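Ethylbenzene dehydrogenase alpha-subunit (Aromatoleum aromaticum, PDB 2IVF) is a subunit of the molybdopterin oxidoreductase family that binds a molybdenum atom and an iron/sulfur cluster. Local coordinates at residues Q181-D189 and R593-M604; A202-D211 and R718-M729. All coordinates share one frame; numbering follows the deposited sequence.

Contact 1: residues Q181-D189 and R593-M604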
loop_
_atom_site.group_PDB
_atom_site.type_symbol
_atom_site.label_atom_id
_atom_site.label_comp_id
_atom_site.label_asym_id
_atom_site.label_seq_id
_atom_site.Cartn_x
_atom_site.Cartn_y
_atom_site.Cartn_z
ATOM N N GLN A 181 29.289 16.460 -28.517
ATOM C CA GLN A 181 30.010 15.323 -27.934
ATOM C C GLN A 181 29.478 13.920 -28.249
ATOM O O GLN A 181 29.856 12.952 -27.575
ATOM C CB GLN A 181 30.010 15.471 -26.415
ATOM C CG GLN A 181 28.638 15.338 -25.762
ATOM C CD GLN A 181 28.713 15.381 -24.268
ATOM O OE1 GLN A 181 29.793 15.236 -23.692
ATOM N NE2 GLN A 181 27.558 15.571 -23.608
ATOM N N GLY A 182 28.612 13.799 -29.248
ATOM C CA GLY A 182 28.003 12.507 -29.559
ATOM C C GLY A 182 26.947 12.095 -28.570
ATOM O O GLY A 182 26.538 12.870 -27.695
ATOM N N SER A 183 26.559 10.834 -28.657
ATOM C CA SER A 183 25.368 10.375 -28.038
ATOM C C SER A 183 25.511 10.151 -26.525
ATOM O O SER A 183 24.509 9.969 -25.840
ATOM C CB SER A 183 24.894 9.108 -28.766
ATOM O OG SER A 183 25.708 7.984 -28.476
ATOM N N ASP A 184 26.742 10.159 -26.000
ATOM C CA ASP A 184 26.944 9.993 -24.548
ATOM C C ASP A 184 26.327 11.088 -23.658
ATOM O O ASP A 184 26.202 10.900 -22.435
ATOM C CB ASP A 184 28.447 9.811 -24.229
ATOM C CG ASP A 184 28.853 8.334 -24.058
ATOM O OD1 ASP A 184 28.000 7.440 -24.275
ATOM O OD2 ASP A 184 30.035 8.087 -23.660
ATOM N N GLY A 185 25.901 12.199 -24.257
ATOM C CA GLY A 185 25.307 13.307 -23.501
ATOM C C GLY A 185 23.869 13.137 -23.027
ATOM O O GLY A 185 23.403 13.916 -22.184
ATOM N N PHE A 186 23.190 12.111 -23.551
ATOM C CA PHE A 186 21.788 11.834 -23.265
ATOM C C PHE A 186 21.699 10.653 -22.323
ATOM O O PHE A 186 22.296 9.613 -22.587
ATOM C CB PHE A 186 21.016 11.489 -24.550
ATOM C CG PHE A 186 19.549 11.202 -24.319
ATOM C CD1 PHE A 186 18.639 12.232 -24.325
ATOM C CD2 PHE A 186 19.078 9.896 -24.180
ATOM C CE1 PHE A 186 17.292 11.983 -24.127
ATOM C CE2 PHE A 186 17.726 9.637 -23.947
ATOM C CZ PHE A 186 16.837 10.668 -23.927
ATOM N N ILE A 187 20.937 10.822 -21.237
ATOM C CA ILE A 187 20.760 9.795 -20.242
ATOM C C ILE A 187 19.308 9.646 -19.977
ATOM O O ILE A 187 18.655 10.595 -19.568
ATOM C CB ILE A 187 21.504 10.143 -18.900
ATOM C CG1 ILE A 187 22.953 10.463 -19.218
ATOM C CG2 ILE A 187 21.440 8.976 -17.858
ATOM C CD1 ILE A 187 23.695 10.826 -18.013
ATOM N N LEU A 188 18.782 8.458 -20.257
ATOM C CA LEU A 188 17.475 8.082 -19.781
ATOM C C LEU A 188 17.781 7.258 -18.548
ATOM O O LEU A 188 18.171 6.094 -18.630
ATOM C CB LEU A 188 16.727 7.260 -20.819
ATOM C CG LEU A 188 15.393 6.660 -20.391
ATOM C CD1 LEU A 188 14.482 7.678 -19.675
ATOM C CD2 LEU A 188 14.701 6.059 -21.641
ATOM N N ASP A 189 17.628 7.874 -17.399
ATOM C CA ASP A 189 18.156 7.288 -16.170
ATOM C C ASP A 189 17.194 6.261 -15.637
ATOM O O ASP A 189 16.202 6.623 -15.037
ATOM C CB ASP A 189 18.342 8.406 -15.176
ATOM C CG ASP A 189 19.024 7.954 -13.895
ATOM O OD1 ASP A 189 19.316 6.735 -13.763
ATOM O OD2 ASP A 189 19.261 8.831 -13.032
ATOM N N ARG A 593 29.678 4.416 -19.073
ATOM C CA ARG A 593 29.053 5.449 -19.893
ATOM C C ARG A 593 28.093 6.242 -19.014
ATOM O O ARG A 593 27.525 5.668 -18.063
ATOM C CB ARG A 593 28.240 4.832 -21.044
ATOM C CG ARG A 593 29.029 3.978 -21.996
ATOM C CD ARG A 593 28.191 3.466 -23.161
ATOM N NE ARG A 593 27.654 4.545 -24.013
ATOM C CZ ARG A 593 26.544 4.432 -24.754
ATOM N NH1 ARG A 593 25.857 3.288 -24.784
ATOM N NH2 ARG A 593 26.110 5.450 -25.481
ATOM N N PRO A 594 27.963 7.561 -19.275
ATOM C CA PRO A 594 28.806 8.286 -20.223
ATOM C C PRO A 594 30.275 8.176 -19.866
ATOM O O PRO A 594 30.607 8.086 -18.701
ATOM C CB PRO A 594 28.387 9.756 -20.072
ATOM C CG PRO A 594 27.161 9.782 -19.287
ATOM C CD PRO A 594 26.964 8.434 -18.634
ATOM N N ALA A 595 31.143 8.175 -20.870
ATOM C CA ALA A 595 32.559 8.078 -20.610
ATOM C C ALA A 595 32.934 9.216 -19.624
ATOM O O ALA A 595 32.328 10.299 -19.654
ATOM C CB ALA A 595 33.345 8.191 -21.918
ATOM N N PRO A 596 33.902 8.968 -18.721
ATOM C CA PRO A 596 34.380 10.012 -17.791
ATOM C C PRO A 596 34.768 11.350 -18.397
ATOM O O PRO A 596 34.698 12.360 -17.712
ATOM C CB PRO A 596 35.572 9.332 -17.121
ATOM C CG PRO A 596 35.094 7.906 -17.020
ATOM C CD PRO A 596 34.566 7.681 -18.431
ATOM N N ASP A 597 35.168 11.386 -19.659
ATOM C CA ASP A 597 35.493 12.664 -20.267
ATOM C C ASP A 597 34.318 13.257 -21.045
ATOM O O ASP A 597 34.454 14.278 -21.681
ATOM C CB ASP A 597 36.751 12.560 -21.142
ATOM C CG ASP A 597 36.661 11.457 -22.179
ATOM O OD1 ASP A 597 35.600 10.794 -22.309
ATOM O OD2 ASP A 597 37.671 11.257 -22.870
ATOM N N LYS A 598 33.156 12.622 -21.005
ATOM C CA LYS A 598 31.961 13.242 -21.541
ATOM C C LYS A 598 31.209 13.904 -20.370
ATOM O O LYS A 598 31.436 13.573 -19.195
ATOM C CB LYS A 598 31.060 12.178 -22.198
ATOM C CG LYS A 598 31.724 11.408 -23.349
ATOM C CD LYS A 598 32.015 12.310 -24.544
ATOM C CE LYS A 598 32.568 11.516 -25.731
ATOM N NZ LYS A 598 32.876 12.408 -26.871
ATOM N N THR A 599 30.297 14.811 -20.700
ATOM C CA THR A 599 29.446 15.466 -19.712
ATOM C C THR A 599 27.997 15.147 -20.009
ATOM O O THR A 599 27.507 15.454 -21.099
ATOM C CB THR A 599 29.542 16.985 -19.826
ATOM O OG1 THR A 599 30.898 17.361 -19.999
ATOM C CG2 THR A 599 28.981 17.644 -18.598
ATOM N N PRO A 600 27.290 14.565 -19.051
ATOM C CA PRO A 600 25.856 14.430 -19.280
ATOM C C PRO A 600 25.234 15.813 -19.501
ATOM O O PRO A 600 25.595 16.757 -18.785
ATOM C CB PRO A 600 25.331 13.819 -17.980
ATOM C CG PRO A 600 26.469 13.596 -17.113
ATOM C CD PRO A 600 27.716 14.072 -17.733
ATOM N N GLN A 601 24.364 15.944 -20.507
ATOM C CA GLN A 601 23.753 17.252 -20.834
ATOM C C GLN A 601 22.241 17.238 -20.910
ATOM O O GLN A 601 21.609 18.266 -20.670
ATOM C CB GLN A 601 24.310 17.821 -22.131
ATOM C CG GLN A 601 25.804 18.105 -22.032
ATOM C CD GLN A 601 26.245 19.256 -22.862
ATOM O OE1 GLN A 601 25.911 19.365 -24.049
ATOM N NE2 GLN A 601 27.021 20.139 -22.254
ATOM N N VAL A 602 21.680 16.094 -21.285
ATOM C CA VAL A 602 20.224 15.933 -21.397
ATOM C C VAL A 602 19.775 14.715 -20.608
ATOM O O VAL A 602 20.297 13.612 -20.763
ATOM C CB VAL A 602 19.783 15.864 -22.862
ATOM C CG1 VAL A 602 18.254 15.737 -22.968
ATOM C CG2 VAL A 602 20.256 17.081 -23.582
ATOM N N TYR A 603 18.775 14.927 -19.757
ATOM C CA TYR A 603 18.425 13.959 -18.761
ATOM C C TYR A 603 16.957 13.801 -18.814
ATOM O O TYR A 603 16.245 14.764 -18.651
ATOM C CB TYR A 603 18.869 14.456 -17.396
ATOM C CG TYR A 603 18.595 13.512 -16.280
ATOM C CD1 TYR A 603 17.352 13.524 -15.620
ATOM C CD2 TYR A 603 19.564 12.612 -15.851
ATOM C CE1 TYR A 603 17.115 12.675 -14.574
ATOM C CE2 TYR A 603 19.332 11.775 -14.793
ATOM C CZ TYR A 603 18.118 11.803 -14.165
ATOM O OH TYR A 603 17.884 10.946 -13.122
ATOM N N MET A 604 16.512 12.575 -19.078
ATOM C CA MET A 604 15.109 12.285 -19.236
ATOM C C MET A 604 14.581 11.542 -18.019
ATOM O O MET A 604 15.108 10.502 -17.637
ATOM C CB MET A 604 14.910 11.431 -20.479
ATOM C CG MET A 604 13.529 10.959 -20.702
ATOM S SD MET A 604 13.438 10.262 -22.336
ATOM C CE MET A 604 11.825 9.498 -22.321
HETATM O O HOH W 1 14.431 8.600 -15.842
#

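Contact 2: residues A202-D211 and R718-M729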
loop_
_atom_site.group_PDB
_atom_site.type_symbol
_atom_site.label_atom_id
_atom_site.label_comp_id
_atom_site.label_asym_id
_atom_site.label_seq_id
_atom_site.Cartn_x
_atom_site.Cartn_y
_atom_site.Cartn_z
ATOM N N ALA A 202 8.948 2.441 -25.222
ATOM C CA ALA A 202 9.213 3.720 -25.913
ATOM C C ALA A 202 10.556 4.348 -25.502
ATOM O O ALA A 202 11.385 4.683 -26.348
ATOM C CB ALA A 202 8.080 4.675 -25.621
ATOM N N GLY A 203 10.777 4.473 -24.195
ATOM C CA GLY A 203 11.966 5.152 -23.663
ATOM C C GLY A 203 13.223 4.391 -24.037
ATOM O O GLY A 203 14.224 4.968 -24.459
ATOM N N PHE A 204 13.153 3.074 -23.909
ATOM C CA PHE A 204 14.282 2.226 -24.290
ATOM C C PHE A 204 14.562 2.271 -25.790
ATOM O O PHE A 204 15.719 2.383 -26.232
ATOM C CB PHE A 204 14.008 0.803 -23.829
ATOM C CG PHE A 204 15.004 -0.198 -24.318
ATOM C CD1 PHE A 204 16.370 -0.004 -24.133
ATOM C CD2 PHE A 204 14.575 -1.350 -24.954
ATOM C CE1 PHE A 204 17.294 -0.927 -24.583
ATOM C CE2 PHE A 204 15.513 -2.291 -25.424
ATOM C CZ PHE A 204 16.871 -2.059 -25.249
ATOM N N ARG A 205 13.489 2.215 -26.577
ATOM C CA ARG A 205 13.599 2.241 -28.015
ATOM C C ARG A 205 14.235 3.570 -28.440
ATOM O O ARG A 205 15.101 3.635 -29.315
ATOM C CB ARG A 205 12.206 2.059 -28.612
ATOM C CG ARG A 205 12.164 1.930 -30.118
ATOM C CD ARG A 205 10.730 1.603 -30.561
ATOM N NE ARG A 205 10.725 1.426 -31.992
ATOM C CZ ARG A 205 11.109 0.319 -32.614
ATOM N NH1 ARG A 205 11.517 -0.726 -31.933
ATOM N NH2 ARG A 205 11.099 0.278 -33.915
ATOM N N MET A 206 13.759 4.654 -27.841
ATOM C CA MET A 206 14.319 5.979 -28.110
ATOM C C MET A 206 15.812 6.041 -27.818
ATOM O O MET A 206 16.598 6.466 -28.648
ATOM C CB MET A 206 13.565 7.007 -27.270
ATOM C CG MET A 206 14.033 8.447 -27.416
ATOM S SD MET A 206 13.572 9.377 -25.937
ATOM C CE MET A 206 13.636 8.137 -24.662
ATOM N N THR A 207 16.198 5.593 -26.633
ATOM C CA THR A 207 17.583 5.669 -26.221
ATOM C C THR A 207 18.433 4.791 -27.111
ATOM O O THR A 207 19.458 5.206 -27.638
ATOM C CB THR A 207 17.725 5.298 -24.728
ATOM O OG1 THR A 207 16.766 6.067 -23.970
ATOM C CG2 THR A 207 19.177 5.579 -24.258
ATOM N N TYR A 208 17.954 3.583 -27.360
ATOM C CA TYR A 208 18.633 2.681 -28.302
ATOM C C TYR A 208 18.791 3.267 -29.718
ATOM O O TYR A 208 19.871 3.199 -30.363
ATOM C CB TYR A 208 17.839 1.386 -28.330
ATOM C CG TYR A 208 18.295 0.388 -29.324
ATOM C CD1 TYR A 208 19.643 0.050 -29.450
ATOM C CD2 TYR A 208 17.368 -0.272 -30.135
ATOM C CE1 TYR A 208 20.043 -0.907 -30.361
ATOM C CE2 TYR A 208 17.766 -1.213 -31.051
ATOM C CZ TYR A 208 19.102 -1.532 -31.158
ATOM O OH TYR A 208 19.494 -2.476 -32.075
ATOM N N LEU A 209 17.722 3.850 -30.243
ATOM C CA LEU A 209 17.850 4.462 -31.553
ATOM C C LEU A 209 18.884 5.598 -31.543
ATOM O O LEU A 209 19.579 5.805 -32.532
ATOM C CB LEU A 209 16.504 4.955 -32.044
ATOM C CG LEU A 209 15.529 3.868 -32.505
ATOM C CD1 LEU A 209 14.211 4.504 -32.935
ATOM C CD2 LEU A 209 16.118 3.114 -33.663
ATOM N N MET A 210 18.979 6.321 -30.428
ATOM C CA MET A 210 19.881 7.484 -30.334
ATOM C C MET A 210 21.264 7.106 -29.826
ATOM O O MET A 210 22.208 7.944 -29.827
ATOM C CB MET A 210 19.276 8.540 -29.411
ATOM C CG MET A 210 18.021 9.132 -29.960
ATOM S SD MET A 210 17.538 10.641 -29.090
ATOM C CE MET A 210 17.282 10.120 -27.470
ATOM N N ASP A 211 21.389 5.837 -29.436
ATOM C CA ASP A 211 22.551 5.313 -28.708
ATOM C C ASP A 211 22.852 6.153 -27.462
ATOM O O ASP A 211 24.000 6.502 -27.187
ATOM C CB ASP A 211 23.775 5.213 -29.627
ATOM C CG ASP A 211 24.931 4.492 -28.959
ATOM O OD1 ASP A 211 24.654 3.538 -28.217
ATOM O OD2 ASP A 211 26.088 4.927 -29.118
ATOM N N ARG A 718 24.809 8.419 -37.237
ATOM C CA ARG A 718 23.379 8.136 -37.334
ATOM C C ARG A 718 22.640 9.382 -37.787
ATOM O O ARG A 718 22.984 10.498 -37.385
ATOM C CB ARG A 718 22.831 7.696 -35.988
ATOM C CG ARG A 718 23.360 6.361 -35.527
ATOM C CD ARG A 718 22.840 5.988 -34.198
ATOM N NE ARG A 718 23.591 4.836 -33.716
ATOM C CZ ARG A 718 23.115 3.901 -32.913
ATOM N NH1 ARG A 718 21.863 3.957 -32.443
ATOM N NH2 ARG A 718 23.914 2.907 -32.554
ATOM N N ARG A 719 21.625 9.197 -38.622
ATOM C CA ARG A 719 20.890 10.325 -39.146
ATOM C C ARG A 719 19.793 10.775 -38.194
ATOM O O ARG A 719 19.046 9.958 -37.641
ATOM C CB ARG A 719 20.301 10.003 -40.512
ATOM C CG ARG A 719 21.314 9.690 -41.573
ATOM C CD ARG A 719 20.639 9.498 -42.924
ATOM N NE ARG A 719 19.942 10.707 -43.371
ATOM C CZ ARG A 719 20.439 11.610 -44.214
ATOM N NH1 ARG A 719 21.658 11.479 -44.754
ATOM N NH2 ARG A 719 19.707 12.672 -44.535
ATOM N N TYR A 720 19.711 12.086 -37.981
ATOM C CA TYR A 720 18.625 12.651 -37.187
ATOM C C TYR A 720 17.274 12.400 -37.860
ATOM O O TYR A 720 16.267 12.170 -37.175
ATOM C CB TYR A 720 18.743 14.155 -37.044
ATOM C CG TYR A 720 19.869 14.643 -36.190
ATOM C CD1 TYR A 720 19.802 14.546 -34.819
ATOM C CD2 TYR A 720 20.970 15.256 -36.757
ATOM C CE1 TYR A 720 20.826 14.996 -34.016
ATOM C CE2 TYR A 720 22.004 15.743 -35.961
ATOM C CZ TYR A 720 21.929 15.603 -34.595
ATOM O OH TYR A 720 22.941 16.070 -33.787
ATOM N N ASP A 721 17.254 12.484 -39.190
ATOM C CA ASP A 721 15.992 12.448 -39.913
ATOM C C ASP A 721 15.358 11.070 -40.009
ATOM O O ASP A 721 14.251 10.952 -40.537
ATOM C CB ASP A 721 16.112 13.067 -41.308
ATOM C CG ASP A 721 16.955 12.246 -42.263
ATOM O OD1 ASP A 721 17.428 11.145 -41.890
ATOM O OD2 ASP A 721 17.159 12.741 -43.396
ATOM N N GLU A 722 16.039 10.033 -39.540
ATOM C CA GLU A 722 15.442 8.706 -39.591
ATOM C C GLU A 722 15.007 8.201 -38.231
ATOM O O GLU A 722 14.399 7.144 -38.132
ATOM C CB GLU A 722 16.344 7.716 -40.322
ATOM C CG GLU A 722 17.608 7.327 -39.634
ATOM C CD GLU A 722 18.672 6.781 -40.614
ATOM O OE1 GLU A 722 18.386 6.650 -41.821
ATOM O OE2 GLU A 722 19.797 6.503 -40.129
ATOM N N LEU A 723 15.251 8.989 -37.190
ATOM C CA LEU A 723 14.901 8.575 -35.850
ATOM C C LEU A 723 13.406 8.295 -35.705
ATOM O O LEU A 723 13.034 7.291 -35.080
ATOM C CB LEU A 723 15.311 9.608 -34.784
ATOM C CG LEU A 723 16.820 9.714 -34.598
ATOM C CD1 LEU A 723 17.170 10.959 -33.747
ATOM C CD2 LEU A 723 17.364 8.433 -33.987
ATOM N N TYR A 724 12.586 9.194 -36.247
ATOM C CA TYR A 724 11.148 9.103 -36.086
ATOM C C TYR A 724 10.587 7.944 -36.857
ATOM O O TYR A 724 9.746 7.196 -36.314
ATOM C CB TYR A 724 10.463 10.401 -36.497
ATOM C CG TYR A 724 8.951 10.328 -36.486
ATOM C CD1 TYR A 724 8.223 10.433 -35.299
ATOM C CD2 TYR A 724 8.247 10.204 -37.666
ATOM C CE1 TYR A 724 6.850 10.401 -35.310
ATOM C CE2 TYR A 724 6.862 10.153 -37.666
ATOM C CZ TYR A 724 6.183 10.251 -36.489
ATOM O OH TYR A 724 4.818 10.196 -36.544
ATOM N N LYS A 725 11.035 7.773 -38.100
ATOM C CA LYS A 725 10.559 6.638 -38.902
ATOM C C LYS A 725 10.953 5.309 -38.243
ATOM O O LYS A 725 10.137 4.391 -38.169
ATOM C CB LYS A 725 10.963 6.734 -40.396
ATOM C CG LYS A 725 12.280 6.084 -40.845
ATOM C CD LYS A 725 12.489 6.311 -42.364
ATOM C CE LYS A 725 13.989 6.057 -42.836
ATOM N NZ LYS A 725 14.289 6.288 -44.327
ATOM N N LYS A 726 12.173 5.230 -37.706
ATOM C CA LYS A 726 12.625 4.019 -37.057
ATOM C C LYS A 726 11.819 3.750 -35.808
ATOM O O LYS A 726 11.328 2.652 -35.634
ATOM C CB LYS A 726 14.121 4.088 -36.768
ATOM C CG LYS A 726 14.922 3.806 -38.027
ATOM C CD LYS A 726 16.318 4.292 -37.954
ATOM C CE LYS A 726 17.176 3.486 -37.024
ATOM N NZ LYS A 726 17.185 2.039 -37.343
ATOM N N PHE A 727 11.649 4.761 -34.966
ATOM C CA PHE A 727 10.891 4.616 -33.744
ATOM C C PHE A 727 9.494 4.089 -34.014
ATOM O O PHE A 727 9.022 3.222 -33.309
ATOM C CB PHE A 727 10.799 5.942 -33.001
ATOM C CG PHE A 727 10.159 5.827 -31.700
ATOM C CD1 PHE A 727 10.886 5.384 -30.599
ATOM C CD2 PHE A 727 8.814 6.103 -31.548
ATOM C CE1 PHE A 727 10.279 5.227 -29.380
ATOM C CE2 PHE A 727 8.201 5.962 -30.322
ATOM C CZ PHE A 727 8.940 5.504 -29.234
ATOM N N THR A 728 8.808 4.658 -34.984
ATOM C CA THR A 728 7.419 4.303 -35.229
ATOM C C THR A 728 7.263 3.118 -36.205
ATOM O O THR A 728 6.111 2.790 -36.622
ATOM C CB THR A 728 6.638 5.532 -35.803
ATOM O OG1 THR A 728 7.171 5.884 -37.075
ATOM C CG2 THR A 728 6.657 6.754 -34.877
ATOM N N MET A 729 8.390 2.506 -36.617
ATOM C CA MET A 729 8.376 1.506 -37.687
ATOM C C MET A 729 7.615 2.060 -38.888
ATOM O O MET A 729 6.616 1.480 -39.351
ATOM C CB MET A 729 7.746 0.198 -37.233
ATOM C CG MET A 729 8.525 -0.535 -36.167
ATOM S SD MET A 729 7.678 -2.048 -35.692
ATOM C CE MET A 729 8.441 -2.469 -34.140
HETATM O O HOH W 2 22.245 1.855 -30.335
#

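Contact 1: residues Q181-D189 and R593-M604
D184 reaches into the bend of 593-604 and is held along its whole length. Its CB packs on the aliphatic part of K598, 3.8 Å from K598 CG, and its CG lies over P594 CA. OD1 takes two N-H groups of R593, with R593 NE at 2.9 Å on the syn lone pair and R593 NH2 at 3.0 Å nearly end-on, the carboxylate and guanidinium being almost coplanar. The turn in the arginine chain at chi3 (62°) presents NE and NH2 side-on. OD2 accepts the backbone N-H of A595 (D184 OD2 to A595 N 3.0 Å), which arrives from above the carboxylate plane. A short acid suits this buried place: OD1 pairs with the arginine and OD2 binds a main-chain N-H.

Next door, G185 O receives Q601 N and V602 N, starting the strand pairing that I187 N to V602 O and M604 N to I187 O continue. On one face, M604 SD meets the edge of the F186 ring, a Met-aromatic contact. On the other, I187 CD1 presses tightly on P600 CB (3.4 Å), while Y603 OH donates to D189 OD2, an acid whose other oxygen forms a salt bridge with K614. F186 and L188 also bond to the V213 backbone. In-register parallel pairing sets 186-188 beside 602-606 in a mixed sheet of the molybdopterin oxidoreductase family region, the Y603 side chain about 9 Å from the bound MD1.

Contact 2: residues A202-D211 and R718-M729
The ring of F727 fits as a knob into a hole on helix 197-210 formed by A202, R205, M206 and L209. Its CZ lies 3.8 Å from A202 CB, its CE1 turns edge-on toward the backbone at A202 O and M206 N, and the methylene R205 CG comes within 3.7 Å of F727 CD1. The small side chain of A202 probably lets the flat ring come close to the helix backbone. L209 widens the apolar patch by dividing its branches: CD1 lies against F727 CB and CD2 against the methylenes of K726, 3.5 Å from K726 CE, while L209 CB meets L723 CD2.

Farther out, arginines cross between the segments in both directions: R205 grips the C-terminal end of helix 723-727, and R718, from the end of strand 717-719, that of helix 197-210. R205, extended from CG to NE with CG opposite the backbone N (chi1 -174°), carries its guanidinium past the ring; R205 NE donates to F727 O (2.8 Å) and R205 NH2 to K726 O (2.9 Å). K726 O also takes M729 N, from the opposite face of its plane, in the Schellman motif that closes the helix. R718 NH1 in turn serves both L209 O (2.9 Å) and Y208 O, and D211 CB covers one face of that guanidinium. Such positive groups probably suit the negative end of a helix dipole. Water 2 bridges Y208 O and R718 NH2, and the carboxylate of D211 turns to H713. Helix 197-210 thus joins the 718-729 segment to strand 186-188, which M206 and T207 touch, with helices 163-181 and 687-704 packing alongside.

The centres of contacts 1 and 2 lie about 16 Å apart, on the same side of the chain's centre. Along the sequence their segments alternate: strand 186-188 is followed directly by helix 197-210, and only much later come 593-604 and then 718-729. One continuous strand-helix unit therefore receives two distant parts of the chain, a neighbouring sheet strand in contact 1 and a short helix in contact 2. The two contacts also touch directly, since D211 O, just beyond the helix, probably accepts hydrogen bonds from S183 OG and R593 NH2, and L188 packs on G203 and T207. Together they join the strand pair, helix 197-210 and helix 723-727, with the Y603 and A202 side chains about 9 and 10 Å from the bound MD1.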